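Local coordinates for heme-binding protein A / AI-2 binding protein A (Helicobacter pylori SS1, PDB 6OFQ), which binds the peptide STSA and probably delivers peptides to an ABC transporter as its periplasmic substrate-binding protein, at residues G31-A36 against E262-T267; G38-S43 against F217-D222; M44-V49 against V56-I61; K224-K229 against L240-V245. All coordinates share one frame; numbering follows the deposited sequence. Where two conformers were deposited one is given.

Contact 1 of 4, residues G31-A36 against E262-T267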
# COMPACT_ATOMS: atom_id res chain seq x y z
N GLY A 31 15.97 15.98 -17.43
CA GLY A 31 16.52 16.22 -16.10
C GLY A 31 16.53 15.02 -15.21
O GLY A 31 16.05 13.93 -15.57
N VAL A 32 17.17 15.22 -14.05
CA VAL A 32 17.31 14.22 -13.02
C VAL A 32 16.50 14.64 -11.80
O VAL A 32 16.68 15.73 -11.25
CB VAL A 32 18.77 13.95 -12.63
CG1 VAL A 32 18.93 12.89 -11.56
CG2 VAL A 32 19.68 13.81 -13.83
N LEU A 33 15.65 13.73 -11.34
CA LEU A 33 14.90 13.94 -10.10
C LEU A 33 15.50 13.09 -9.00
O LEU A 33 15.71 11.89 -9.19
CB LEU A 33 13.44 13.53 -10.29
CG LEU A 33 12.57 13.54 -9.03
CD1 LEU A 33 12.28 14.95 -8.58
CD2 LEU A 33 11.25 12.82 -9.22
N VAL A 34 15.83 13.73 -7.89
CA VAL A 34 16.32 13.02 -6.67
C VAL A 34 15.19 13.00 -5.65
O VAL A 34 14.82 14.06 -5.12
CB VAL A 34 17.60 13.63 -6.08
CG1 VAL A 34 18.09 12.73 -4.96
CG2 VAL A 34 18.69 13.67 -7.14
N PHE A 35 14.62 11.82 -5.43
CA PHE A 35 13.50 11.60 -4.51
C PHE A 35 14.12 10.94 -3.28
O PHE A 35 14.94 10.04 -3.44
CB PHE A 35 12.55 10.63 -5.19
CG PHE A 35 11.36 10.16 -4.41
CD1 PHE A 35 11.41 9.04 -3.61
CD2 PHE A 35 10.13 10.76 -4.53
CE1 PHE A 35 10.29 8.60 -2.92
CE2 PHE A 35 8.99 10.32 -3.87
CZ PHE A 35 9.09 9.22 -3.05
N ALA A 36 13.68 11.34 -2.11
CA ALA A 36 14.17 10.69 -0.90
C ALA A 36 13.00 10.25 -0.04
O ALA A 36 11.95 10.87 0.07
CB ALA A 36 15.07 11.66 -0.11
N GLU A 262 20.26 18.85 -2.05
CA GLU A 262 20.84 17.54 -2.29
C GLU A 262 19.78 16.55 -2.77
O GLU A 262 20.03 15.58 -3.48
CB GLU A 262 21.47 17.08 -0.96
CG GLU A 262 22.14 15.74 -0.94
CD GLU A 262 22.69 15.36 0.43
OE1 GLU A 262 23.37 16.28 0.98
OE2 GLU A 262 22.36 14.21 0.85
N ILE A 263 18.58 16.72 -2.20
CA ILE A 263 17.44 15.94 -2.74
C ILE A 263 16.38 16.97 -3.11
O ILE A 263 16.44 18.15 -2.75
CB ILE A 263 16.90 14.88 -1.76
CG1 ILE A 263 16.31 15.51 -0.50
CG2 ILE A 263 18.04 13.94 -1.41
CD1 ILE A 263 14.83 15.50 -0.45
N MET A 264 15.35 16.58 -3.87
CA MET A 264 14.43 17.49 -4.54
C MET A 264 12.96 17.30 -4.16
O MET A 264 12.15 18.19 -4.41
CB MET A 264 14.59 17.41 -6.05
CG MET A 264 16.01 17.70 -6.52
SD MET A 264 16.38 17.04 -8.15
CE MET A 264 15.34 18.02 -9.18
N LEU A 265 12.62 16.13 -3.65
CA LEU A 265 11.23 15.77 -3.36
C LEU A 265 11.37 14.68 -2.31
O LEU A 265 12.19 13.78 -2.46
CB LEU A 265 10.54 15.27 -4.63
CG LEU A 265 9.27 14.42 -4.61
CD1 LEU A 265 8.19 15.32 -4.17
CD2 LEU A 265 8.92 13.95 -6.01
N MET A 266 10.55 14.73 -1.26
CA MET A 266 10.65 13.74 -0.19
C MET A 266 9.30 13.36 0.41
O MET A 266 8.39 14.18 0.51
CB MET A 266 11.60 14.14 0.93
CG MET A 266 11.28 15.51 1.45
SD MET A 266 12.09 15.99 2.99
CE MET A 266 11.24 15.08 4.29
N THR A 267 9.21 12.12 0.86
CA THR A 267 8.07 11.69 1.65
C THR A 267 8.50 11.63 3.10
O THR A 267 9.71 11.58 3.45
CB THR A 267 7.53 10.32 1.14
OG1 THR A 267 8.60 9.35 1.20
CG2 THR A 267 6.96 10.53 -0.29

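Contact 2 of 4, residues G38-S43 against F217-D222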
# COMPACT_ATOMS: atom_id res chain seq x y z
N GLY A 38 12.25 7.29 3.61
CA GLY A 38 12.76 6.79 4.86
C GLY A 38 13.24 5.39 4.94
O GLY A 38 14.11 5.09 5.76
N ALA A 39 12.74 4.47 4.12
CA ALA A 39 13.09 3.03 4.14
C ALA A 39 13.09 2.51 2.72
O ALA A 39 12.22 2.84 1.91
CB ALA A 39 12.12 2.28 5.00
N ASP A 40 14.06 1.66 2.48
CA ASP A 40 14.23 1.06 1.15
C ASP A 40 13.09 0.09 0.82
O ASP A 40 12.41 -0.40 1.68
CB ASP A 40 15.56 0.32 1.12
CG ASP A 40 16.07 -0.01 -0.27
OD1 ASP A 40 15.56 0.51 -1.28
OD2 ASP A 40 17.02 -0.85 -0.29
N GLY A 41 12.95 -0.14 -0.48
CA GLY A 41 12.12 -1.27 -0.93
C GLY A 41 12.70 -2.61 -0.48
O GLY A 41 13.89 -2.72 -0.13
N SER A 42 11.85 -3.63 -0.55
CA SER A 42 12.19 -4.97 -0.11
C SER A 42 12.27 -5.97 -1.27
O SER A 42 12.77 -7.09 -1.07
CB SER A 42 11.17 -5.46 0.94
OG SER A 42 11.33 -4.75 2.17
N SER A 43 11.86 -5.58 -2.47
CA SER A 43 11.90 -6.50 -3.62
C SER A 43 11.76 -5.62 -4.86
O SER A 43 11.20 -4.48 -4.78
CB SER A 43 10.79 -7.55 -3.55
OG SER A 43 10.95 -8.53 -4.60
N PHE A 217 18.15 0.58 -13.37
CA PHE A 217 19.62 0.62 -13.58
C PHE A 217 20.39 0.02 -12.44
O PHE A 217 21.33 -0.76 -12.68
CB PHE A 217 20.09 2.02 -13.95
CG PHE A 217 21.56 2.12 -14.20
CD1 PHE A 217 22.08 1.58 -15.36
CD2 PHE A 217 22.38 2.70 -13.26
CE1 PHE A 217 23.44 1.63 -15.59
CE2 PHE A 217 23.74 2.73 -13.49
CZ PHE A 217 24.24 2.25 -14.67
N LEU A 218 20.12 0.38 -11.20
CA LEU A 218 20.87 -0.09 -10.07
C LEU A 218 20.03 -0.10 -8.81
O LEU A 218 19.15 0.77 -8.67
CB LEU A 218 22.03 0.92 -9.92
CG LEU A 218 22.96 0.97 -8.75
CD1 LEU A 218 24.08 1.87 -9.25
CD2 LEU A 218 22.28 1.71 -7.62
N TRP A 219 20.34 -1.02 -7.91
CA TRP A 219 19.77 -1.03 -6.57
C TRP A 219 20.89 -1.28 -5.57
O TRP A 219 21.43 -2.39 -5.50
CB TRP A 219 18.70 -2.10 -6.48
CG TRP A 219 18.02 -2.29 -5.12
CD1 TRP A 219 17.99 -1.37 -4.06
CD2 TRP A 219 17.21 -3.37 -4.73
NE1 TRP A 219 17.24 -1.88 -3.05
CE2 TRP A 219 16.72 -3.10 -3.45
CE3 TRP A 219 16.80 -4.56 -5.39
CZ2 TRP A 219 15.82 -3.96 -2.81
CZ3 TRP A 219 15.94 -5.41 -4.72
CH2 TRP A 219 15.51 -5.15 -3.44
N ASN A 220 21.27 -0.28 -4.80
CA ASN A 220 22.18 -0.47 -3.67
C ASN A 220 21.32 -0.45 -2.44
O ASN A 220 20.69 0.58 -2.08
CB ASN A 220 23.23 0.63 -3.58
CG ASN A 220 24.23 0.65 -4.74
OD1 ASN A 220 24.37 -0.33 -5.45
ND2 ASN A 220 24.90 1.77 -4.93
N LYS A 221 21.29 -1.57 -1.76
CA LYS A 221 20.42 -1.80 -0.62
C LYS A 221 20.59 -0.71 0.42
O LYS A 221 21.72 -0.31 0.73
CB LYS A 221 20.76 -3.18 -0.04
CG LYS A 221 19.72 -3.80 0.88
CD LYS A 221 20.38 -4.90 1.70
CE LYS A 221 19.70 -5.04 3.06
NZ LYS A 221 19.58 -6.48 3.40
N ASP A 222 19.47 -0.17 0.92
CA ASP A 222 19.44 0.82 1.98
C ASP A 222 20.12 2.13 1.61
O ASP A 222 20.41 2.97 2.47
CB ASP A 222 19.95 0.23 3.33
CG ASP A 222 19.16 -0.97 3.75
OD1 ASP A 222 17.95 -0.97 3.50
OD2 ASP A 222 19.73 -1.96 4.29
O HOH W 1 17.92 1.55 -2.31
O HOH W 2 16.02 0.79 4.46

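Contact 3 of 4, residues M44-V49 against V56-I61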
# COMPACT_ATOMS: atom_id res chain seq x y z
N MET A 44 12.11 -6.19 -6.01
CA MET A 44 11.76 -5.68 -7.31
C MET A 44 10.65 -6.50 -8.02
O MET A 44 10.33 -6.19 -9.15
CB MET A 44 13.00 -5.57 -8.21
CG MET A 44 13.93 -4.49 -7.68
SD MET A 44 13.30 -2.82 -7.89
CE MET A 44 14.29 -1.99 -6.66
N ASP A 45 10.11 -7.49 -7.34
CA ASP A 45 8.90 -8.21 -7.81
C ASP A 45 7.74 -7.77 -6.91
O ASP A 45 7.66 -8.18 -5.76
CB ASP A 45 9.10 -9.73 -7.76
CG ASP A 45 7.90 -10.52 -8.22
OD1 ASP A 45 6.79 -9.96 -8.43
OD2 ASP A 45 8.04 -11.73 -8.49
N PRO A 46 6.84 -6.93 -7.43
CA PRO A 46 5.80 -6.35 -6.57
C PRO A 46 4.79 -7.33 -6.05
O PRO A 46 4.10 -7.02 -5.07
CB PRO A 46 5.14 -5.31 -7.45
CG PRO A 46 5.34 -5.88 -8.78
CD PRO A 46 6.69 -6.49 -8.82
N ALA A 47 4.69 -8.53 -6.66
CA ALA A 47 3.84 -9.56 -6.13
C ALA A 47 4.34 -10.18 -4.85
O ALA A 47 3.54 -10.76 -4.14
CB ALA A 47 3.50 -10.65 -7.13
N LEU A 48 5.60 -9.97 -4.50
CA LEU A 48 6.15 -10.57 -3.31
C LEU A 48 6.11 -9.67 -2.08
O LEU A 48 6.51 -10.10 -0.98
CB LEU A 48 7.65 -10.90 -3.61
CG LEU A 48 7.83 -11.98 -4.67
CD1 LEU A 48 9.34 -12.22 -4.78
CD2 LEU A 48 7.11 -13.27 -4.41
N VAL A 49 5.73 -8.42 -2.27
CA VAL A 49 5.78 -7.41 -1.19
C VAL A 49 4.42 -6.72 -1.12
O VAL A 49 3.62 -6.88 -2.03
CB VAL A 49 6.97 -6.46 -1.42
CG1 VAL A 49 8.31 -7.14 -1.17
CG2 VAL A 49 6.93 -5.84 -2.77
N VAL A 56 7.51 2.30 -4.70
CA VAL A 56 8.12 3.46 -5.34
C VAL A 56 8.89 3.07 -6.60
O VAL A 56 8.67 3.67 -7.67
CB VAL A 56 9.05 4.20 -4.35
CG1 VAL A 56 9.77 5.34 -5.08
CG2 VAL A 56 8.29 4.72 -3.13
N ALA A 57 9.75 2.08 -6.51
CA ALA A 57 10.46 1.63 -7.70
C ALA A 57 9.61 0.81 -8.68
O ALA A 57 9.54 1.14 -9.87
CB ALA A 57 11.73 0.86 -7.36
N THR A 58 8.91 -0.18 -8.14
CA THR A 58 8.26 -1.12 -9.05
C THR A 58 7.12 -0.49 -9.84
O THR A 58 6.88 -0.82 -11.00
CB THR A 58 7.77 -2.38 -8.31
OG1 THR A 58 6.73 -1.99 -7.41
CG2 THR A 58 8.84 -3.10 -7.59
N GLY A 59 6.43 0.49 -9.24
CA GLY A 59 5.35 1.18 -9.93
C GLY A 59 5.78 1.96 -11.15
O GLY A 59 4.97 2.27 -12.03
N ASN A 60 7.05 2.35 -11.22
CA ASN A 60 7.59 3.03 -12.37
C ASN A 60 8.13 2.05 -13.47
O ASN A 60 8.27 2.48 -14.61
CB ASN A 60 8.75 3.90 -11.88
CG ASN A 60 8.26 5.18 -11.24
OD1 ASN A 60 7.82 6.07 -11.94
ND2 ASN A 60 8.34 5.27 -9.91
N ILE A 61 8.43 0.83 -13.06
CA ILE A 61 9.09 -0.17 -13.92
C ILE A 61 8.03 -1.00 -14.64
O ILE A 61 8.21 -1.40 -15.82
CB ILE A 61 10.02 -1.04 -13.05
CG1 ILE A 61 11.22 -0.18 -12.61
CG2 ILE A 61 10.41 -2.32 -13.77
CD1 ILE A 61 12.04 -0.85 -11.51

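Contact 4 of 4, residues K224-K229 against L240-V245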
# COMPACT_ATOMS: atom_id res chain seq x y z
N LYS A 224 20.34 3.63 -2.46
CA LYS A 224 19.66 4.26 -3.59
C LYS A 224 19.30 3.24 -4.66
O LYS A 224 19.93 2.18 -4.80
CB LYS A 224 20.51 5.35 -4.26
CG LYS A 224 21.79 4.86 -4.93
CD LYS A 224 22.70 5.95 -5.45
CE LYS A 224 23.91 5.39 -6.17
NZ LYS A 224 24.72 6.60 -6.53
N ILE A 225 18.22 3.57 -5.40
CA ILE A 225 17.84 2.93 -6.65
C ILE A 225 17.91 3.98 -7.75
O ILE A 225 17.45 5.14 -7.57
CB ILE A 225 16.40 2.41 -6.51
CG1 ILE A 225 16.40 1.27 -5.49
CG2 ILE A 225 15.84 2.01 -7.87
CD1 ILE A 225 15.04 1.09 -4.84
N ILE A 226 18.44 3.58 -8.91
CA ILE A 226 18.48 4.45 -10.07
C ILE A 226 17.57 3.89 -11.15
O ILE A 226 17.68 2.70 -11.49
CB ILE A 226 19.92 4.64 -10.64
CG1 ILE A 226 20.80 5.34 -9.60
CG2 ILE A 226 19.89 5.41 -11.95
CD1 ILE A 226 22.25 5.46 -10.00
N LEU A 227 16.65 4.73 -11.60
CA LEU A 227 15.72 4.46 -12.71
C LEU A 227 16.11 5.35 -13.87
O LEU A 227 16.36 6.55 -13.67
CB LEU A 227 14.27 4.77 -12.32
CG LEU A 227 13.82 4.04 -11.06
CD1 LEU A 227 12.42 4.53 -10.65
CD2 LEU A 227 13.87 2.53 -11.17
N LEU A 228 16.07 4.81 -15.09
CA LEU A 228 16.29 5.60 -16.28
C LEU A 228 15.05 5.66 -17.16
O LEU A 228 14.31 4.64 -17.22
CB LEU A 228 17.48 4.98 -17.02
CG LEU A 228 18.82 4.93 -16.30
CD1 LEU A 228 19.87 4.12 -17.02
CD2 LEU A 228 19.25 6.39 -16.07
N LYS A 229 14.86 6.73 -17.90
CA LYS A 229 13.76 6.77 -18.83
C LYS A 229 13.75 5.61 -19.78
O LYS A 229 14.76 5.28 -20.38
CB LYS A 229 13.75 8.11 -19.55
CG LYS A 229 12.72 8.30 -20.66
CD LYS A 229 12.77 9.73 -21.15
CE LYS A 229 11.90 9.93 -22.34
NZ LYS A 229 11.70 11.35 -22.72
N LEU A 240 11.30 13.14 -17.36
CA LEU A 240 12.61 13.04 -16.75
C LEU A 240 13.50 12.01 -17.42
O LEU A 240 13.04 10.93 -17.84
CB LEU A 240 12.44 12.65 -15.27
CG LEU A 240 11.81 13.74 -14.41
CD1 LEU A 240 11.22 13.14 -13.14
CD2 LEU A 240 12.80 14.85 -14.06
N ASP A 241 14.81 12.23 -17.44
CA ASP A 241 15.75 11.25 -17.95
C ASP A 241 16.10 10.18 -16.91
O ASP A 241 16.48 9.09 -17.27
CB ASP A 241 17.09 11.93 -18.34
CG ASP A 241 16.90 12.95 -19.44
OD1 ASP A 241 16.20 12.61 -20.41
OD2 ASP A 241 17.24 14.15 -19.23
N LYS A 242 16.08 10.57 -15.65
CA LYS A 242 16.59 9.73 -14.59
C LYS A 242 15.88 10.07 -13.28
O LYS A 242 15.60 11.22 -13.01
CB LYS A 242 18.13 9.93 -14.49
CG LYS A 242 18.85 9.24 -13.38
CD LYS A 242 20.35 9.45 -13.68
CE LYS A 242 21.24 9.29 -12.48
NZ LYS A 242 22.65 9.52 -12.96
N VAL A 243 15.66 9.06 -12.44
CA VAL A 243 15.22 9.25 -11.10
C VAL A 243 16.15 8.48 -10.16
O VAL A 243 16.37 7.29 -10.34
CB VAL A 243 13.76 8.79 -10.86
CG1 VAL A 243 13.35 9.03 -9.41
CG2 VAL A 243 12.81 9.45 -11.86
N VAL A 244 16.67 9.18 -9.17
CA VAL A 244 17.44 8.58 -8.09
C VAL A 244 16.50 8.53 -6.89
O VAL A 244 16.08 9.56 -6.39
CB VAL A 244 18.74 9.34 -7.82
CG1 VAL A 244 19.56 8.59 -6.80
CG2 VAL A 244 19.57 9.54 -9.05
N VAL A 245 16.25 7.32 -6.41
CA VAL A 245 15.40 7.11 -5.25
C VAL A 245 16.34 6.79 -4.09
O VAL A 245 16.88 5.68 -4.03
CB VAL A 245 14.39 5.96 -5.48
CG1 VAL A 245 13.53 5.73 -4.23
CG2 VAL A 245 13.51 6.27 -6.68
O HOH W 3 13.62 13.29 -21.28

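Contact 1 of 4, residues G31-A36 against E262-T267
F35 and A36 pair in parallel with L265 and M266, the two ladder steps by which the short strand 265-266 joins the border of a mixed sheet in this periplasmic binding protein fold. The neighbour of strand 32-37 on its other flank is strand 242-247. A36 N donates to L265 O at 2.9 Å, and A36 O takes T267 N at 3.1 Å. One step earlier, V34 O is gripped at 2.9 Å by M264 N and more weakly by L265 N, because the second segment only straightens into a strand at L265.

M264 completes this edge with its side chain. Its CG lies beside the backbone N (chi1 -57°), which with an extended chi2 lays SD against the first strand; the bend at chi3 (67°) then turns CE to V32 O. SD accepts a weak bond from V34 N at 3.4 Å.

The side chains part to the two faces of the sheet. On one, L265 CD2 meets the edge of the F35 ring in its plane, 3.7 Å from CD2 of that ring, and also reaches L33 CD2; F526 meets the ring of F35 from outside the two segments. On the other face A36 lies near I263, where a chi2 of 105° leaves I263 CD1 3.9 Å from A36 CB. V34 crosses I263 at about a right angle, with V34 CG1 3.8 Å from I263 CG2. Farther along, T267 CG2 approaches F35 CZ obliquely at 3.7 Å.

Contact 2 of 4, residues G38-S43 against F217-D222
Where edge strand 214-220 runs out into a turn, W219 and D222 close on D40, which lies in the loop between strand 32-37 and helix 52-61. One carboxylate oxygen does most of the work. D40 OD2 takes W219 NE1 at 3.0 Å through its syn lone pair, with the oxygen close to the indole plane. The carboxylate itself stands nearly upright to the ring, the two planes 79° apart. The second donor, D222 N, comes from above the carboxylate plane and makes an almost straight bond of 2.8 Å to D40 OD2.

W219 gets there with CG anti to the backbone N (chi1 178°), projecting from a strand that carries a classic beta bulge just before it: F217 and L218 both face I226 of the neighbouring strand in the mixed sheet. The benzo edge of the indole meets the loop backbone, W219 CZ2 3.5 Å from G41 O; S43 N approaches CH2 obliquely.

Two waters link the segments further. One sits 2.8 Å from D40 OD1 and 2.9 Å from N220 O; the other accepts from D40 N and donates to D222 OD1. D40 OD1 also receives a weak bond from G41 N and has a long, weak ion pair with R37. The carboxylates of D40 and D222 come close, OD2 to OD1 3.9 Å, a repulsion that the N-H donors on D40 OD2 would be expected to offset.

Contact 3 of 4, residues M44-V49 against V56-I61
The puckered ring of P46 meets T58 obliquely, its CB 3.7 Å from T58 OG1 and its CD near T58 CG2. The flat groups here, the D45 carboxylate and the N60 amide, lie beside the contact and take no part in it. The D45 carboxylate is met from above its plane by A47 N, which bonds OD1 in an Asx turn; the N60 amide sends ND2, in its own plane, to V56 O at 2.8 Å. The arrangement is a loop folded back on helix 52-61, the helix that follows it in the chain.

D45 leaves the backbone away from the helix; its OD2 is held by R125 in a salt bridge and by the hydroxyl of Y134, which pins the loop to other parts of the protein.

Between loop and helix the contact is buried van der Waals packing, mostly apolar. M44 bends at chi2 (-71°), bringing its thioether over the helix. M44 CE then lies 3.9 Å from A57 CB, and SD reaches I61 CD1 at 4.3 Å. T58 OG1 sits between the backbone N and the carbonyl carbon (chi1 66°), which leaves CG2 3.8 Å from M44 O, an oxygen hydrogen-bonded to the hydroxyl of Y62.

Contact 4 of 4, residues K224-K229 against L240-V245
K242 leaves its strand with CG anti to the backbone N (chi1 175°) and stays extended, while L228 places CG beside its own backbone N (chi1 -61°); the two chains therefore lie side by side, pointing the same way, with L228 CD2 3.9 Å from K242 CG. Farther out, K242 CE reaches I226 CG2. This is the face that also carries V244.

Strands 224-229 and 242-245 run antiparallel, 4.7 Å apart at closest approach, as neighbours in the mixed sheet. I225 with V245 and L227 with V243 are hydrogen-bonded pairs, each bonded both ways, the tightest bond being V245 N to I225 O at 2.7 Å. Their side chains form the opposite face, on which helix 52-61 packs through N60 and I61 against L227 and through V56 against V245.

At the far end K229 N bonds D241 O from well above the carbonyl plane. K229 CB and CD pass 3.4 and 3.5 Å from L240 O, which is buried without a polar partner. The ammonium carries on to A238 O, and D241 OD2 serves G31 N. A water bridges K229 NZ and D241 OD1, 5.2 Å apart without a direct salt bridge, an arrangement their opposite charges would be expected to favour weakly.

Contacts 1, 2 and 4 all reach one mixed sheet, in the strand order 214-220, 224-229, 242-247, 32-37, 265-266. Contacts 1 and 4, centred about 10 Å apart, share the seam between strands 32-37 and 242-247, where F35 N lies 2.9 Å from V244 O. Contact 2 meets contact 4 at the seam between strands 224-229 and 214-220: L218 O is 2.9 Å from I226 N, and W219 packs on I225. Contact 3 lies against the sheet, its centre about 14 Å from that of contact 4, with M44 CE 3.7 Å from I225 CD1. M44 also touches W219 of contact 2, and V56 reaches F35 of contact 1. Residues 31-61 thus run from the sheet, through the loop, to the helix covering it.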